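Local coordinates for protein LbaCas13a H328A (C2c2) (Lachnospiraceae bacterium NK4A179, PDB 5WLH) that binds a precursor CRISPR RNA as guide and, as a Cas13a-type nuclease, probably cleaves RNA that the guide recognises, at residues Phe567-Tyr581 against Asn620-Arg634. Sequence-based numbering, arbitrary orientation.
Sequences FGGHSLWTDFPFDKY and NKELISAMFEHETER
His630 CG stands anti to the backbone N (chi1 -171°), which sends the imidazole out from helix 621-632 toward the indole of Trp573, whose own CG lies beside its backbone N (chi1 -63°). The two rings form an offset stack, centroids 4.2 Å apart and planes 27° from parallel. Histidine suits this place because it stacks like an aromatic yet keeps a polar rim: NE2 donates, nearly in the ring plane, to the syn lone pair of Asp575 OD1 at 2.9 Å. The edge of Phe576 meets the face of His630 in an offset edge-to-face pair, completing an aromatic cluster, while its rim runs on to Ala626, where CZ meets CB at 3.6 Å; a methyl group lets the ring come close to the helix. The flexible, apolar chain of Met627 carries CE squarely over the Phe567 ring, 3.4 Å from its centroid, and also beneath the indole face opposite His630. Trp573 NE1 donates, in its ring plane and almost straight, to Phe567 O at 2.9 Å, which fixes the indole's rotation. Were Trp573 an alanine, His630 would probably lose its stacking partner and Met627 one aromatic wall, opening a gap beside the helix. Farther along, Tyr581 lays a ring face over Leu623 CA. At the other end Leu572 CD1 sits over the centre of the Arg634 guanidinium, 3.4 Å from CZ, and a water links Arg634 NH1, Glu631 OE2 and Phe567 O. Glu631 OE1 turns to Tyr907 and Arg911, tying the contact to helix 901-911. Aromatic stacking and CH-pi contacts of the Met627 methyl thus join the loop 567-577 to helix 621-632, while the carboxylate of Asp575 would be expected to stabilise a protonated, positively charged His630.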
loop_
_atom_site.group_PDB
_atom_site.type_symbol
_atom_site.label_atom_id
_atom_site.label_comp_id
_atom_site.label_asym_id
_atom_site.label_seq_id
_atom_site.Cartn_x
_atom_site.Cartn_y
_atom_site.Cartn_z
ATOM N N PHE A 567 9.818 9.395 27.868
ATOM C CA PHE A 567 10.238 8.209 28.598
ATOM C C PHE A 567 9.378 8.020 29.845
ATOM O O PHE A 567 9.855 7.548 30.879
ATOM C CB PHE A 567 11.724 8.294 28.947
ATOM C CG PHE A 567 12.640 8.258 27.738
ATOM C CD1 PHE A 567 13.099 7.051 27.237
ATOM C CD2 PHE A 567 13.037 9.427 27.117
ATOM C CE1 PHE A 567 13.937 7.013 26.130
ATOM C CE2 PHE A 567 13.872 9.400 26.005
ATOM C CZ PHE A 567 14.326 8.188 25.514
ATOM N N GLY A 568 8.115 8.433 29.756
ATOM C CA GLY A 568 7.118 8.146 30.766
ATOM C C GLY A 568 7.020 9.162 31.885
ATOM O O GLY A 568 6.231 8.951 32.813
ATOM N N GLY A 569 7.780 10.244 31.825
ATOM C CA GLY A 569 7.750 11.289 32.839
ATOM C C GLY A 569 9.009 11.289 33.693
ATOM O O GLY A 569 9.499 10.236 34.124
ATOM N N HIS A 570 9.532 12.491 33.960
ATOM C CA HIS A 570 10.798 12.580 34.680
ATOM C C HIS A 570 10.700 12.016 36.091
ATOM O O HIS A 570 11.729 11.640 36.669
ATOM C CB HIS A 570 11.301 14.031 34.693
ATOM C CG HIS A 570 10.534 14.945 35.596
ATOM N ND1 HIS A 570 9.559 15.803 35.132
ATOM C CD2 HIS A 570 10.635 15.175 36.927
ATOM C CE1 HIS A 570 9.076 16.505 36.142
ATOM N NE2 HIS A 570 9.714 16.144 37.242
ATOM N N SER A 571 9.486 11.902 36.637
ATOM C CA SER A 571 9.316 11.317 37.962
ATOM C C SER A 571 9.758 9.862 38.016
ATOM O O SER A 571 10.046 9.356 39.103
ATOM C CB SER A 571 7.860 11.433 38.414
ATOM O OG SER A 571 7.048 10.450 37.792
ATOM N N LEU A 572 9.824 9.182 36.877
ATOM C CA LEU A 572 10.283 7.801 36.839
ATOM C C LEU A 572 11.798 7.684 36.765
ATOM O O LEU A 572 12.318 6.562 36.772
ATOM C CB LEU A 572 9.657 7.069 35.647
ATOM C CG LEU A 572 8.132 7.110 35.539
ATOM C CD1 LEU A 572 7.714 6.582 34.192
ATOM C CD2 LEU A 572 7.504 6.287 36.661
ATOM N N TRP A 573 12.514 8.806 36.695
ATOM C CA TRP A 573 13.954 8.799 36.458
ATOM C C TRP A 573 14.729 9.481 37.580
ATOM O O TRP A 573 15.905 9.813 37.400
ATOM C CB TRP A 573 14.268 9.462 35.114
ATOM C CG TRP A 573 13.687 8.714 33.962
ATOM C CD1 TRP A 573 12.412 8.806 33.487
ATOM C CD2 TRP A 573 14.356 7.748 33.146
ATOM N NE1 TRP A 573 12.241 7.950 32.424
ATOM C CE2 TRP A 573 13.421 7.292 32.191
ATOM C CE3 TRP A 573 15.653 7.230 33.123
ATOM C CZ2 TRP A 573 13.740 6.342 31.225
ATOM C CZ3 TRP A 573 15.972 6.279 32.162
ATOM C CH2 TRP A 573 15.017 5.848 31.223
ATOM N N THR A 574 14.095 9.695 38.736
ATOM C CA THR A 574 14.767 10.380 39.838
ATOM C C THR A 574 15.981 9.603 40.336
ATOM O O THR A 574 16.915 10.202 40.881
ATOM C CB THR A 574 13.787 10.608 40.989
ATOM O OG1 THR A 574 13.381 9.340 41.515
ATOM C CG2 THR A 574 12.557 11.361 40.498
ATOM N N ASP A 575 15.988 8.282 40.158
ATOM C CA ASP A 575 17.073 7.418 40.611
ATOM C C ASP A 575 18.113 7.140 39.529
ATOM O O ASP A 575 19.017 6.325 39.751
ATOM C CB ASP A 575 16.504 6.087 41.112
ATOM C CG ASP A 575 16.109 5.160 39.974
ATOM O OD1 ASP A 575 15.543 5.652 38.971
ATOM O OD2 ASP A 575 16.367 3.941 40.079
ATOM N N PHE A 576 18.004 7.788 38.361
ATOM C CA PHE A 576 18.887 7.469 37.242
ATOM C C PHE A 576 20.101 8.387 37.260
ATOM O O PHE A 576 19.940 9.611 37.279
ATOM C CB PHE A 576 18.154 7.614 35.906
ATOM C CG PHE A 576 18.923 7.076 34.729
ATOM C CD1 PHE A 576 18.999 5.709 34.498
ATOM C CD2 PHE A 576 19.565 7.931 33.857
ATOM C CE1 PHE A 576 19.698 5.208 33.414
ATOM C CE2 PHE A 576 20.274 7.437 32.768
ATOM C CZ PHE A 576 20.339 6.073 32.554
ATOM N N PRO A 577 21.314 7.844 37.231
ATOM C CA PRO A 577 22.522 8.687 37.334
ATOM C C PRO A 577 22.872 9.358 36.012
ATOM O O PRO A 577 23.825 8.994 35.317
ATOM C CB PRO A 577 23.579 7.680 37.795
ATOM C CG PRO A 577 23.160 6.399 37.135
ATOM C CD PRO A 577 21.645 6.415 37.109
ATOM N N PHE A 578 22.082 10.372 35.650
ATOM C CA PHE A 578 22.316 11.091 34.400
ATOM C C PHE A 578 23.711 11.694 34.363
ATOM O O PHE A 578 24.351 11.738 33.306
ATOM C CB PHE A 578 21.272 12.191 34.215
ATOM C CG PHE A 578 19.941 11.692 33.751
ATOM C CD1 PHE A 578 19.773 11.221 32.456
ATOM C CD2 PHE A 578 18.854 11.685 34.615
ATOM C CE1 PHE A 578 18.540 10.755 32.028
ATOM C CE2 PHE A 578 17.615 11.221 34.193
ATOM C CZ PHE A 578 17.459 10.759 32.901
ATOM N N ASP A 579 24.196 12.172 35.509
ATOM C CA ASP A 579 25.475 12.863 35.524
ATOM C C ASP A 579 26.640 11.916 35.298
ATOM O O ASP A 579 27.696 12.362 34.839
ATOM C CB ASP A 579 25.632 13.626 36.836
ATOM C CG ASP A 579 24.827 14.912 36.848
ATOM O OD1 ASP A 579 24.579 15.468 35.754
ATOM O OD2 ASP A 579 24.430 15.358 37.945
ATOM N N LYS A 580 26.471 10.624 35.588
ATOM C CA LYS A 580 27.490 9.655 35.209
ATOM C C LYS A 580 27.701 9.653 33.703
ATOM O O LYS A 580 28.831 9.480 33.232
ATOM C CB LYS A 580 27.109 8.259 35.706
ATOM C CG LYS A 580 27.935 7.148 35.083
ATOM C CD LYS A 580 27.607 5.765 35.620
ATOM C CE LYS A 580 28.557 4.728 34.998
ATOM N NZ LYS A 580 28.632 3.437 35.754
ATOM N N TYR A 581 26.638 9.884 32.932
ATOM C CA TYR A 581 26.715 9.852 31.477
ATOM C C TYR A 581 26.892 11.223 30.849
ATOM O O TYR A 581 27.489 11.325 29.774
ATOM C CB TYR A 581 25.459 9.180 30.907
ATOM C CG TYR A 581 25.222 7.830 31.521
ATOM C CD1 TYR A 581 25.963 6.726 31.122
ATOM C CD2 TYR A 581 24.278 7.659 32.521
ATOM C CE1 TYR A 581 25.759 5.482 31.702
ATOM C CE2 TYR A 581 24.068 6.429 33.101
ATOM C CZ TYR A 581 24.812 5.345 32.690
ATOM O OH TYR A 581 24.589 4.128 33.277
ATOM N N ASN A 620 26.212 8.471 22.870
ATOM C CA ASN A 620 26.574 7.846 24.135
ATOM C C ASN A 620 25.817 6.529 24.246
ATOM O O ASN A 620 24.706 6.469 24.773
ATOM C CB ASN A 620 26.252 8.776 25.293
ATOM C CG ASN A 620 26.848 8.304 26.587
ATOM O OD1 ASN A 620 27.046 7.105 26.781
ATOM N ND2 ASN A 620 27.137 9.243 27.487
ATOM N N LYS A 621 26.430 5.455 23.743
ATOM C CA LYS A 621 25.758 4.159 23.756
ATOM C C LYS A 621 25.521 3.678 25.173
ATOM O O LYS A 621 24.527 2.996 25.437
ATOM C CB LYS A 621 26.575 3.114 22.992
ATOM C CG LYS A 621 26.880 3.472 21.546
ATOM C CD LYS A 621 27.715 2.364 20.904
ATOM C CE LYS A 621 28.706 1.765 21.907
ATOM N NZ LYS A 621 30.054 1.562 21.313
ATOM N N GLU A 622 26.420 4.016 26.098
ATOM C CA GLU A 622 26.214 3.603 27.479
ATOM C C GLU A 622 24.976 4.266 28.061
ATOM O O GLU A 622 24.215 3.636 28.801
ATOM C CB GLU A 622 27.455 3.929 28.316
ATOM C CG GLU A 622 28.665 3.061 27.959
ATOM C CD GLU A 622 29.346 3.478 26.658
ATOM O OE1 GLU A 622 29.389 4.692 26.352
ATOM O OE2 GLU A 622 29.836 2.587 25.936
ATOM N N LEU A 623 24.755 5.540 27.731
ATOM C CA LEU A 623 23.570 6.230 28.231
ATOM C C LEU A 623 22.295 5.587 27.690
ATOM O O LEU A 623 21.402 5.213 28.459
ATOM C CB LEU A 623 23.640 7.709 27.861
ATOM C CG LEU A 623 22.367 8.545 28.054
ATOM C CD1 LEU A 623 21.866 8.529 29.499
ATOM C CD2 LEU A 623 22.606 9.964 27.557
ATOM N N ILE A 624 22.206 5.432 26.366
ATOM C CA ILE A 624 21.006 4.855 25.759
ATOM C C ILE A 624 20.764 3.446 26.286
ATOM O O ILE A 624 19.634 3.078 26.629
ATOM C CB ILE A 624 21.122 4.876 24.220
ATOM C CG1 ILE A 624 21.411 6.289 23.714
ATOM C CG2 ILE A 624 19.834 4.328 23.579
ATOM C CD1 ILE A 624 20.323 7.305 24.045
ATOM N N SER A 625 21.826 2.640 26.376
ATOM C CA SER A 625 21.700 1.283 26.891
ATOM C C SER A 625 21.224 1.275 28.336
ATOM O O SER A 625 20.404 0.434 28.722
ATOM C CB SER A 625 23.043 0.557 26.771
ATOM O OG SER A 625 23.035 -0.620 27.560
ATOM N N ALA A 626 21.740 2.191 29.158
ATOM C CA ALA A 626 21.295 2.258 30.546
ATOM C C ALA A 626 19.854 2.729 30.640
ATOM O O ALA A 626 19.117 2.299 31.538
ATOM C CB ALA A 626 22.211 3.186 31.353
ATOM N N MET A 627 19.437 3.613 29.738
ATOM C CA MET A 627 18.035 4.020 29.724
ATOM C C MET A 627 17.136 2.863 29.322
ATOM O O MET A 627 16.055 2.680 29.900
ATOM C CB MET A 627 17.837 5.202 28.785
ATOM C CG MET A 627 18.328 6.515 29.350
ATOM S SD MET A 627 18.040 7.890 28.230
ATOM C CE MET A 627 16.312 8.287 28.545
ATOM N N PHE A 628 17.567 2.058 28.348
ATOM C CA PHE A 628 16.792 0.876 27.996
ATOM C C PHE A 628 16.665 -0.064 29.185
ATOM O O PHE A 628 15.568 -0.538 29.500
ATOM C CB PHE A 628 17.417 0.130 26.822
ATOM C CG PHE A 628 16.649 -1.103 26.439
ATOM C CD1 PHE A 628 15.456 -0.996 25.733
ATOM C CD2 PHE A 628 17.088 -2.361 26.811
ATOM C CE1 PHE A 628 14.740 -2.127 25.392
ATOM C CE2 PHE A 628 16.378 -3.492 26.474
ATOM C CZ PHE A 628 15.190 -3.372 25.767
ATOM N N GLU A 629 17.785 -0.371 29.850
ATOM C CA GLU A 629 17.691 -1.264 30.999
ATOM C C GLU A 629 16.771 -0.678 32.060
ATOM O O GLU A 629 15.976 -1.398 32.666
ATOM C CB GLU A 629 19.074 -1.552 31.585
ATOM C CG GLU A 629 19.002 -2.426 32.832
ATOM C CD GLU A 629 20.358 -2.920 33.275
ATOM O OE1 GLU A 629 21.338 -2.175 33.076
ATOM O OE2 GLU A 629 20.436 -4.041 33.830
ATOM N N HIS A 630 16.859 0.634 32.285
ATOM C CA HIS A 630 15.988 1.275 33.262
ATOM C C HIS A 630 14.528 1.073 32.894
ATOM O O HIS A 630 13.692 0.807 33.761
ATOM C CB HIS A 630 16.332 2.760 33.361
ATOM C CG HIS A 630 15.652 3.472 34.490
ATOM N ND1 HIS A 630 14.461 4.148 34.333
ATOM C CD2 HIS A 630 16.004 3.627 35.789
ATOM C CE1 HIS A 630 14.103 4.681 35.488
ATOM N NE2 HIS A 630 15.022 4.378 36.389
ATOM N N GLU A 631 14.208 1.161 31.602
ATOM C CA GLU A 631 12.826 0.971 31.176
ATOM C C GLU A 631 12.390 -0.485 31.289
ATOM O O GLU A 631 11.237 -0.755 31.632
ATOM C CB GLU A 631 12.651 1.497 29.749
ATOM C CG GLU A 631 12.842 2.992 29.691
ATOM C CD GLU A 631 11.894 3.682 28.727
ATOM O OE1 GLU A 631 12.067 3.490 27.505
ATOM O OE2 GLU A 631 10.993 4.421 29.190
ATOM N N THR A 632 13.281 -1.440 30.998
ATOM C CA THR A 632 12.904 -2.843 31.165
ATOM C C THR A 632 12.543 -3.136 32.614
ATOM O O THR A 632 11.668 -3.965 32.882
ATOM C CB THR A 632 14.016 -3.809 30.729
ATOM O OG1 THR A 632 15.140 -3.711 31.620
ATOM C CG2 THR A 632 14.458 -3.558 29.316
ATOM N N GLU A 633 13.183 -2.439 33.554
ATOM C CA GLU A 633 12.927 -2.712 34.961
ATOM C C GLU A 633 11.504 -2.362 35.369
ATOM O O GLU A 633 11.023 -2.873 36.386
ATOM C CB GLU A 633 13.939 -1.964 35.828
ATOM C CG GLU A 633 15.270 -2.702 35.942
ATOM C CD GLU A 633 16.411 -1.799 36.366
ATOM O OE1 GLU A 633 16.148 -0.628 36.718
ATOM O OE2 GLU A 633 17.569 -2.268 36.358
ATOM N N ARG A 634 10.800 -1.531 34.602
ATOM C CA ARG A 634 9.439 -1.189 34.989
ATOM C C ARG A 634 8.385 -2.056 34.307
ATOM O O ARG A 634 7.210 -1.966 34.670
ATOM C CB ARG A 634 9.157 0.305 34.742
ATOM C CG ARG A 634 9.240 0.808 33.317
ATOM C CD ARG A 634 9.061 2.339 33.264
ATOM N NE ARG A 634 7.681 2.726 33.552
ATOM C CZ ARG A 634 6.973 3.601 32.840
ATOM N NH1 ARG A 634 7.516 4.222 31.796
ATOM N NH2 ARG A 634 5.723 3.879 33.185
HETATM O O HOH W 1 10.286 4.934 31.580
HETATM O O HOH W 2 4.729 6.650 32.695
#